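Local coordinates for FAD-binding oxidoreductase (Gulosibacter chungangensis, PDB 7PBI), which binds FAD covalently and probably works as a flavin-dependent oxidoreductase, seen here with isoeugenol bound beside the flavin, at residues 397-402 against 439-444; 277-282 against 428-433. All coordinates share one frame; numbering follows the deposited sequence.

Contact 1 of 2, residues 397-402 against 439-444; sequences FYAPVS and HHICLP. With H7Y (isoeugenol), chain L; FAD (flavin-adenine dinucleotide), chain K.
Tyr398 and Cys442 join strands 393-402 and 438-447 in the large antiparallel sheet of the FAD-linked oxidase C-terminal domain, on whose Phe397/Ile441 side the flavin and isoeugenol lie. They form an antiparallel hydrogen-bonded pair: Tyr398 N gives its hydrogen to Cys442 O at 3.1 Å, and Cys442 N returns one to Tyr398 O. Further along, His440 N bonds to Pro400 O over 3.0 Å, but the proline nitrogen has no hydrogen to offer back, and His440 O takes a CA-H...O contact from Ala399 CA instead. Val401 and His439 follow as a non-hydrogen-bonded pair with side chains side by side. Here Val401 CG2 sits over one face of the imidazole, a CH-pi contact 3.9 Å from the ring centroid of His439, and Tyr208 of the second subunit meets both residues.

Phe397 starts out pointing away from its neighbour strand. With CG anti to its own carbonyl carbon (chi1 -74°), the ring nonetheless brings CE1 to 3.8 Å from Leu443 CG and close to Ile441 CG2. Isoeugenol CAF lies over one face of this ring, 3.4 Å from Phe397 CZ, while FAD C9 comes in at the ring edge. Ile441 supports the ligand too, CG2 3.7 Å from isoeugenol CAE and CD1 under the aromatic ring.

On the other side of the sheet, the Tyr398 ring takes Cys442 CB at its edge, 3.7 Å from CD2, and Pro400 CD over the centre of one face; helix 451-470 packs against it through Leu464 and Ile465. An antiparallel sheet of the substrate domain laid over the flavin ring, with the substrate site between them, is characteristic of the VAO/PCMH flavoprotein fold; here Phe397 and Ile441 supply an apolar part of that wall.

Contact 2 of 2, residues 277-282 against 428-433; sequences IVRNVT and LAQFII. With H7Y (isoeugenol), chain L.
Arg279 and Gln430 face each other across an antiparallel strand pair, 277-280 against 426-433, in the middle of the eight-stranded sheet that carries the isoeugenol site. Their side chains leave the same face and cross obliquely, guanidinium and amide planes only 17° apart. As modelled, NH1 and NE2 are two donors facing each other, so their closeness is not a hydrogen bond and is of doubtful weight at this resolution. The arginine is anchored by a salt bridge from NE to Asp284 and a cation-pi contact with Phe283, while isoeugenol CAA, the methyl end of the propenyl tail, lies at the guanidinium edge in its plane, 3.9 Å from Arg279 NH1. Gln430 runs extended beyond CG, with CG anti to the backbone N (chi1 169°), which brings OE1 to 3.3 Å from the same CAA. A leucine in place of Arg279 would probably leave Asp284 without its charged mate and open a gap beside Gln430 and the propenyl end.

On that face Ile277 and Ile432 also lie side by side, with CG2 of the first 3.7 Å from CG1 of the second, and Ile432 CD1 reaches the ligand's methoxy methyl, CAB. The opposite face carries Val278 and Phe431, whose CB atoms pack together under helix 255-266; their backbones exchange two bonds, Phe431 N donating to Val278 O at 2.8 Å.

Asn280 N bonds to Ala429 O over 3.0 Å. As N-cap of helix 281-286, Asn280 accepts from Phe283 N through OD1, which also draws a weak bond from Ala429 N at 3.3 Å. Just past the cap, Thr282 and Leu428 meet at about a right angle, Thr282 CG2 3.8 Å from Leu428 CD1.

Contacts 1 and 2 are neighbouring steps across one sheet, their centres 10 Å apart, joined by the consecutive strands 426-433 and 438-447. Two probable backbone hydrogen bonds bind these inner strands: Ile441 N to Gln430 O and Leu443 N to Leu428 O, each 2.9 Å. On the side away from the ligand, His440 of contact 1 stacks on Phe431 of contact 2, CD2 of the histidine 3.7 Å from CZ of the phenylalanine. On the other side both line the isoeugenol pocket: contact 1 meets the aromatic ring, the first propenyl carbon and, through Phe397 and Leu443, the flavin; contact 2 meets the far end of the propenyl chain and the methoxy methyl. Tyr476 OH hydrogen-bonds to the ligand.

Contact 1 of 2, residues 397-402 against 439-444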
loop_
_atom_site.group_PDB
_atom_site.type_symbol
_atom_site.label_atom_id
_atom_site.label_comp_id
_atom_site.label_asym_id
_atom_site.label_seq_id
_atom_site.Cartn_x
_atom_site.Cartn_y
_atom_site.Cartn_z
ATOM N N PHE B 397 14.847 19.422 -7.098
ATOM C CA PHE B 397 14.576 18.885 -5.746
ATOM C C PHE B 397 15.677 17.940 -5.263
ATOM O O PHE B 397 16.147 17.061 -5.999
ATOM C CB PHE B 397 13.247 18.150 -5.751
ATOM C CG PHE B 397 12.054 19.058 -5.791
ATOM C CD1 PHE B 397 11.792 19.911 -4.740
ATOM C CD2 PHE B 397 11.177 19.035 -6.860
ATOM C CE1 PHE B 397 10.683 20.735 -4.762
ATOM C CE2 PHE B 397 10.064 19.858 -6.884
ATOM C CZ PHE B 397 9.823 20.713 -5.836
ATOM N N TYR B 398 16.066 18.137 -4.011
ATOM C CA TYR B 398 16.773 17.159 -3.159
ATOM C C TYR B 398 15.805 16.766 -2.038
ATOM O O TYR B 398 15.524 17.617 -1.178
ATOM C CB TYR B 398 18.065 17.783 -2.638
ATOM C CG TYR B 398 18.732 17.001 -1.538
ATOM C CD1 TYR B 398 19.236 15.733 -1.776
ATOM C CD2 TYR B 398 18.856 17.513 -0.259
ATOM C CE1 TYR B 398 19.859 14.999 -0.778
ATOM C CE2 TYR B 398 19.481 16.799 0.749
ATOM C CZ TYR B 398 19.977 15.533 0.491
ATOM O OH TYR B 398 20.576 14.801 1.469
ATOM N N ALA B 399 15.271 15.543 -2.051
ATOM C CA ALA B 399 14.186 15.138 -1.127
ATOM C C ALA B 399 14.527 13.838 -0.402
ATOM O O ALA B 399 13.916 12.810 -0.678
ATOM C CB ALA B 399 12.904 15.012 -1.908
ATOM N N PRO B 400 15.471 13.838 0.569
ATOM C CA PRO B 400 15.771 12.631 1.327
ATOM C C PRO B 400 14.677 12.299 2.347
ATOM O O PRO B 400 13.947 13.167 2.752
ATOM C CB PRO B 400 17.096 12.956 2.018
ATOM C CG PRO B 400 17.062 14.455 2.189
ATOM C CD PRO B 400 16.304 14.977 0.986
ATOM N N VAL B 401 14.617 11.026 2.722
ATOM C CA VAL B 401 13.725 10.488 3.787
ATOM C C VAL B 401 14.587 9.963 4.936
ATOM O O VAL B 401 15.626 9.327 4.668
ATOM C CB VAL B 401 12.803 9.402 3.215
ATOM C CG1 VAL B 401 12.180 8.537 4.300
ATOM C CG2 VAL B 401 11.740 10.046 2.348
ATOM N N SER B 402 14.172 10.238 6.168
ATOM C CA SER B 402 14.950 9.899 7.382
ATOM C C SER B 402 14.013 9.584 8.543
ATOM O O SER B 402 12.804 9.845 8.437
ATOM C CB SER B 402 15.907 11.004 7.735
ATOM O OG SER B 402 15.220 12.175 8.151
ATOM N N HIS B 439 10.122 13.327 5.541
ATOM C CA HIS B 439 10.639 13.899 4.271
ATOM C C HIS B 439 11.311 15.238 4.555
ATOM O O HIS B 439 10.697 16.075 5.223
ATOM C CB HIS B 439 9.523 14.122 3.256
ATOM C CG HIS B 439 8.898 12.862 2.771
ATOM N ND1 HIS B 439 8.011 12.141 3.541
ATOM C CD2 HIS B 439 9.012 12.209 1.594
ATOM C CE1 HIS B 439 7.604 11.092 2.860
ATOM N NE2 HIS B 439 8.203 11.112 1.657
ATOM N N HIS B 440 12.524 15.423 4.052
ATOM C CA HIS B 440 13.151 16.755 3.905
ATOM C C HIS B 440 13.025 17.169 2.443
ATOM O O HIS B 440 13.624 16.503 1.598
ATOM C CB HIS B 440 14.597 16.717 4.384
ATOM C CG HIS B 440 15.313 17.989 4.132
ATOM N ND1 HIS B 440 16.666 18.038 3.913
ATOM C CD2 HIS B 440 14.863 19.255 4.027
ATOM C CE1 HIS B 440 17.030 19.286 3.701
ATOM N NE2 HIS B 440 15.940 20.051 3.759
ATOM N N ILE B 441 12.246 18.208 2.162
ATOM C CA ILE B 441 12.193 18.850 0.817
ATOM C C ILE B 441 13.194 20.008 0.768
ATOM O O ILE B 441 12.919 21.058 1.366
ATOM C CB ILE B 441 10.769 19.333 0.518
ATOM C CG1 ILE B 441 9.786 18.165 0.541
ATOM C CG2 ILE B 441 10.728 20.103 -0.790
ATOM C CD1 ILE B 441 9.999 17.155 -0.567
ATOM N N CYS B 442 14.310 19.837 0.064
ATOM C CA CYS B 442 15.220 20.953 -0.303
ATOM C C CYS B 442 14.815 21.488 -1.678
ATOM O O CYS B 442 15.057 20.781 -2.674
ATOM C CB CYS B 442 16.676 20.532 -0.361
ATOM S SG CYS B 442 17.674 21.787 -1.194
ATOM N N LEU B 443 14.196 22.670 -1.718
ATOM C CA LEU B 443 13.724 23.340 -2.960
ATOM C C LEU B 443 14.666 24.504 -3.271
ATOM O O LEU B 443 14.453 25.624 -2.793
ATOM C CB LEU B 443 12.280 23.814 -2.742
ATOM C CG LEU B 443 11.513 24.314 -3.972
ATOM C CD1 LEU B 443 10.037 24.515 -3.649
ATOM C CD2 LEU B 443 12.084 25.607 -4.522
ATOM N N PRO B 444 15.734 24.294 -4.078
ATOM C CA PRO B 444 16.633 25.387 -4.438
ATOM C C PRO B 444 15.939 26.289 -5.462
ATOM O O PRO B 444 15.093 25.827 -6.180
ATOM C CB PRO B 444 17.820 24.675 -5.075
ATOM C CG PRO B 444 17.172 23.484 -5.741
ATOM C CD PRO B 444 16.083 23.050 -4.776
HETATM C CAA H7Y L . 6.788 22.609 -1.426
HETATM C CAD H7Y L . 6.692 21.121 -1.646
HETATM C CAE H7Y L . 7.589 20.466 -2.707
HETATM C CAJ H7Y L . 7.506 19.102 -2.926
HETATM C CAH H7Y L . 6.766 18.402 -2.009
HETATM C CAF H7Y L . 8.111 18.432 -3.999
HETATM C CAG H7Y L . 7.953 17.059 -4.141
HETATM C CAK H7Y L . 7.193 16.366 -3.214
HETATM O OAC H7Y L . 7.001 15.023 -3.318
HETATM C CAL H7Y L . 6.599 17.044 -2.139
HETATM O OAI H7Y L . 5.847 16.349 -1.222
HETATM C CAB H7Y L . 5.114 17.103 -0.194
HETATM P PA FAD K . 3.411 13.939 -15.167
HETATM O O1A FAD K . 4.514 14.786 -15.718
HETATM O O2A FAD K . 2.252 13.714 -16.075
HETATM O O5B FAD K . 3.983 12.527 -14.691
HETATM C C5B FAD K . 5.253 12.428 -14.019
HETATM C C4B FAD K . 5.905 11.129 -14.405
HETATM O O4B FAD K . 5.052 10.021 -14.012
HETATM C C3B FAD K . 6.138 10.911 -15.903
HETATM O O3B FAD K . 7.371 11.463 -16.337
HETATM C C2B FAD K . 6.163 9.384 -15.984
HETATM O O2B FAD K . 7.395 8.854 -15.543
HETATM C C1B FAD K . 5.048 9.018 -15.009
HETATM N N9A FAD K . 3.723 8.981 -15.605
HETATM C C8A FAD K . 2.801 9.990 -15.584
HETATM N N7A FAD K . 1.689 9.690 -16.210
HETATM C C5A FAD K . 1.899 8.404 -16.672
HETATM C C6A FAD K . 1.084 7.535 -17.411
HETATM N N6A FAD K . -0.147 7.847 -17.814
HETATM N N1A FAD K . 1.602 6.323 -17.720
HETATM C C2A FAD K . 2.843 6.030 -17.303
HETATM N N3A FAD K . 3.689 6.766 -16.588
HETATM C C4A FAD K . 3.151 7.960 -16.307
HETATM N N1 FAD K . 4.878 17.331 -6.174
HETATM C C2 FAD K . 4.166 16.725 -5.208
HETATM O O2 FAD K . 3.880 15.529 -5.291
HETATM N N3 FAD K . 3.701 17.390 -4.125
HETATM C C4 FAD K . 3.954 18.716 -3.918
HETATM O O4 FAD K . 3.495 19.263 -2.925
HETATM C C4X FAD K . 4.721 19.394 -4.902
HETATM N N5 FAD K . 4.989 20.662 -4.730
HETATM C C5X FAD K . 5.725 21.286 -5.696
HETATM C C6 FAD K . 6.003 22.652 -5.522
HETATM C C7 FAD K . 6.723 23.360 -6.452
HETATM C C7M FAD K . 6.992 24.824 -6.220
HETATM C C8 FAD K . 7.203 22.699 -7.602
HETATM C C8M FAD K . 8.015 23.450 -8.624
HETATM C C9 FAD K . 6.941 21.363 -7.791
HETATM C C9A FAD K . 6.199 20.628 -6.851
HETATM N N10 FAD K . 5.902 19.270 -7.002
HETATM C C10 FAD K . 5.152 18.610 -6.035
HETATM C "C1'" FAD K . 6.341 18.539 -8.214
HETATM C "C2'" FAD K . 5.293 18.606 -9.352
HETATM O "O2'" FAD K . 4.764 19.942 -9.477
HETATM C "C3'" FAD K . 4.092 17.666 -9.164
HETATM O "O3'" FAD K . 4.483 16.433 -8.581
HETATM C "C4'" FAD K . 3.300 17.378 -10.446
HETATM O "O4'" FAD K . 2.001 16.896 -10.101
HETATM C "C5'" FAD K . 3.934 16.342 -11.342
HETATM O "O5'" FAD K . 3.583 16.636 -12.722
HETATM P P FAD K . 2.298 15.956 -13.384
HETATM O O1P FAD K . 2.002 16.738 -14.625
HETATM O O2P FAD K . 1.216 15.785 -12.369
HETATM O O3P FAD K . 2.896 14.515 -13.764
#

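Contact 2 of 2, residues 277-282 against 428-433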
loop_
_atom_site.group_PDB
_atom_site.type_symbol
_atom_site.label_atom_id
_atom_site.label_comp_id
_atom_site.label_asym_id
_atom_site.label_seq_id
_atom_site.Cartn_x
_atom_site.Cartn_y
_atom_site.Cartn_z
ATOM N N ILE B 277 3.426 20.411 7.916
ATOM C CA ILE B 277 4.706 20.812 7.271
ATOM C C ILE B 277 5.454 21.753 8.216
ATOM O O ILE B 277 4.808 22.424 9.040
ATOM C CB ILE B 277 4.400 21.496 5.935
ATOM C CG1 ILE B 277 3.596 22.784 6.151
ATOM C CG2 ILE B 277 3.696 20.502 5.021
ATOM C CD1 ILE B 277 3.206 23.505 4.891
ATOM N N VAL B 278 6.767 21.818 8.077
ATOM C CA VAL B 278 7.621 22.789 8.809
ATOM C C VAL B 278 8.442 23.527 7.755
ATOM O O VAL B 278 9.399 22.943 7.225
ATOM C CB VAL B 278 8.504 22.086 9.855
ATOM C CG1 VAL B 278 9.104 23.081 10.843
ATOM C CG2 VAL B 278 7.742 20.979 10.575
ATOM N N ARG B 279 8.022 24.745 7.424
ATOM C CA ARG B 279 8.658 25.593 6.385
ATOM C C ARG B 279 9.644 26.552 7.048
ATOM O O ARG B 279 9.357 27.013 8.156
ATOM C CB ARG B 279 7.618 26.460 5.682
ATOM C CG ARG B 279 6.853 25.799 4.546
ATOM C CD ARG B 279 6.674 26.896 3.511
ATOM N NE ARG B 279 5.470 26.996 2.697
ATOM C CZ ARG B 279 5.226 26.269 1.611
ATOM N NH1 ARG B 279 6.070 25.321 1.239
ATOM N NH2 ARG B 279 4.129 26.474 0.905
ATOM N N ASN B 280 10.732 26.877 6.357
ATOM C CA ASN B 280 11.630 27.985 6.757
ATOM C C ASN B 280 11.031 29.290 6.225
ATOM O O ASN B 280 10.025 29.256 5.485
ATOM C CB ASN B 280 13.080 27.749 6.324
ATOM C CG ASN B 280 13.338 28.040 4.864
ATOM O OD1 ASN B 280 12.405 28.119 4.073
ATOM N ND2 ASN B 280 14.597 28.204 4.500
ATOM N N VAL B 281 11.627 30.407 6.615
ATOM C CA VAL B 281 11.075 31.754 6.327
ATOM C C VAL B 281 11.235 32.034 4.831
ATOM O O VAL B 281 10.302 32.650 4.251
ATOM C CB VAL B 281 11.749 32.825 7.199
ATOM C CG1 VAL B 281 13.242 32.970 6.893
ATOM C CG2 VAL B 281 11.004 34.144 7.092
ATOM N N THR B 282 12.359 31.612 4.230
ATOM C CA THR B 282 12.657 31.884 2.796
ATOM C C THR B 282 11.558 31.268 1.924
ATOM O O THR B 282 11.192 31.895 0.907
ATOM C CB THR B 282 14.013 31.348 2.331
ATOM O OG1 THR B 282 15.040 31.793 3.215
ATOM C CG2 THR B 282 14.337 31.820 0.932
ATOM N N LEU B 428 15.196 26.985 -0.005
ATOM C CA LEU B 428 13.828 26.906 0.563
ATOM C C LEU B 428 13.648 25.518 1.165
ATOM O O LEU B 428 13.899 24.553 0.448
ATOM C CB LEU B 428 12.802 27.161 -0.538
ATOM C CG LEU B 428 12.622 28.620 -0.949
ATOM C CD1 LEU B 428 13.840 29.149 -1.691
ATOM C CD2 LEU B 428 11.381 28.764 -1.807
ATOM N N ALA B 429 13.259 25.437 2.438
ATOM C CA ALA B 429 13.269 24.197 3.253
ATOM C C ALA B 429 11.861 23.901 3.758
ATOM O O ALA B 429 11.217 24.809 4.302
ATOM C CB ALA B 429 14.218 24.335 4.412
ATOM N N GLN B 430 11.417 22.662 3.601
ATOM C CA GLN B 430 10.104 22.208 4.120
ATOM C C GLN B 430 10.246 20.770 4.623
ATOM O O GLN B 430 10.524 19.886 3.793
ATOM C CB GLN B 430 9.045 22.333 3.029
ATOM C CG GLN B 430 7.728 21.662 3.375
ATOM C CD GLN B 430 6.566 22.238 2.598
ATOM O OE1 GLN B 430 6.031 21.622 1.672
ATOM N NE2 GLN B 430 6.149 23.433 2.985
ATOM N N PHE B 431 10.081 20.560 5.931
ATOM C CA PHE B 431 9.978 19.220 6.552
ATOM C C PHE B 431 8.503 18.857 6.653
ATOM O O PHE B 431 7.664 19.719 6.923
ATOM C CB PHE B 431 10.676 19.177 7.906
ATOM C CG PHE B 431 12.140 19.510 7.821
ATOM C CD1 PHE B 431 12.563 20.826 7.713
ATOM C CD2 PHE B 431 13.094 18.507 7.831
ATOM C CE1 PHE B 431 13.915 21.126 7.622
ATOM C CE2 PHE B 431 14.444 18.809 7.738
ATOM C CZ PHE B 431 14.854 20.119 7.628
ATOM N N ILE B 432 8.207 17.602 6.349
ATOM C CA ILE B 432 6.863 16.986 6.488
ATOM C C ILE B 432 7.057 15.706 7.265
ATOM O O ILE B 432 7.907 14.898 6.831
ATOM C CB ILE B 432 6.240 16.640 5.137
ATOM C CG1 ILE B 432 6.169 17.858 4.217
ATOM C CG2 ILE B 432 4.890 15.979 5.376
ATOM C CD1 ILE B 432 5.419 17.603 2.935
ATOM N N ILE B 433 6.286 15.518 8.329
ATOM C CA ILE B 433 6.457 14.310 9.173
ATOM C C ILE B 433 5.248 13.412 8.981
ATOM O O ILE B 433 4.128 13.808 9.351
ATOM C CB ILE B 433 6.771 14.716 10.611
ATOM C CG1 ILE B 433 8.024 15.590 10.562
ATOM C CG2 ILE B 433 6.961 13.508 11.513
ATOM C CD1 ILE B 433 7.789 16.963 11.097
HETATM C CAA H7Y L . 6.788 22.609 -1.426
HETATM C CAD H7Y L . 6.692 21.121 -1.646
HETATM C CAE H7Y L . 7.589 20.466 -2.707
HETATM C CAJ H7Y L . 7.506 19.102 -2.926
HETATM C CAH H7Y L . 6.766 18.402 -2.009
HETATM C CAF H7Y L . 8.111 18.432 -3.999
HETATM C CAG H7Y L . 7.953 17.059 -4.141
HETATM C CAK H7Y L . 7.193 16.366 -3.214
HETATM O OAC H7Y L . 7.001 15.023 -3.318
HETATM C CAL H7Y L . 6.599 17.044 -2.139
HETATM O OAI H7Y L . 5.847 16.349 -1.222
HETATM C CAB H7Y L . 5.114 17.103 -0.194
#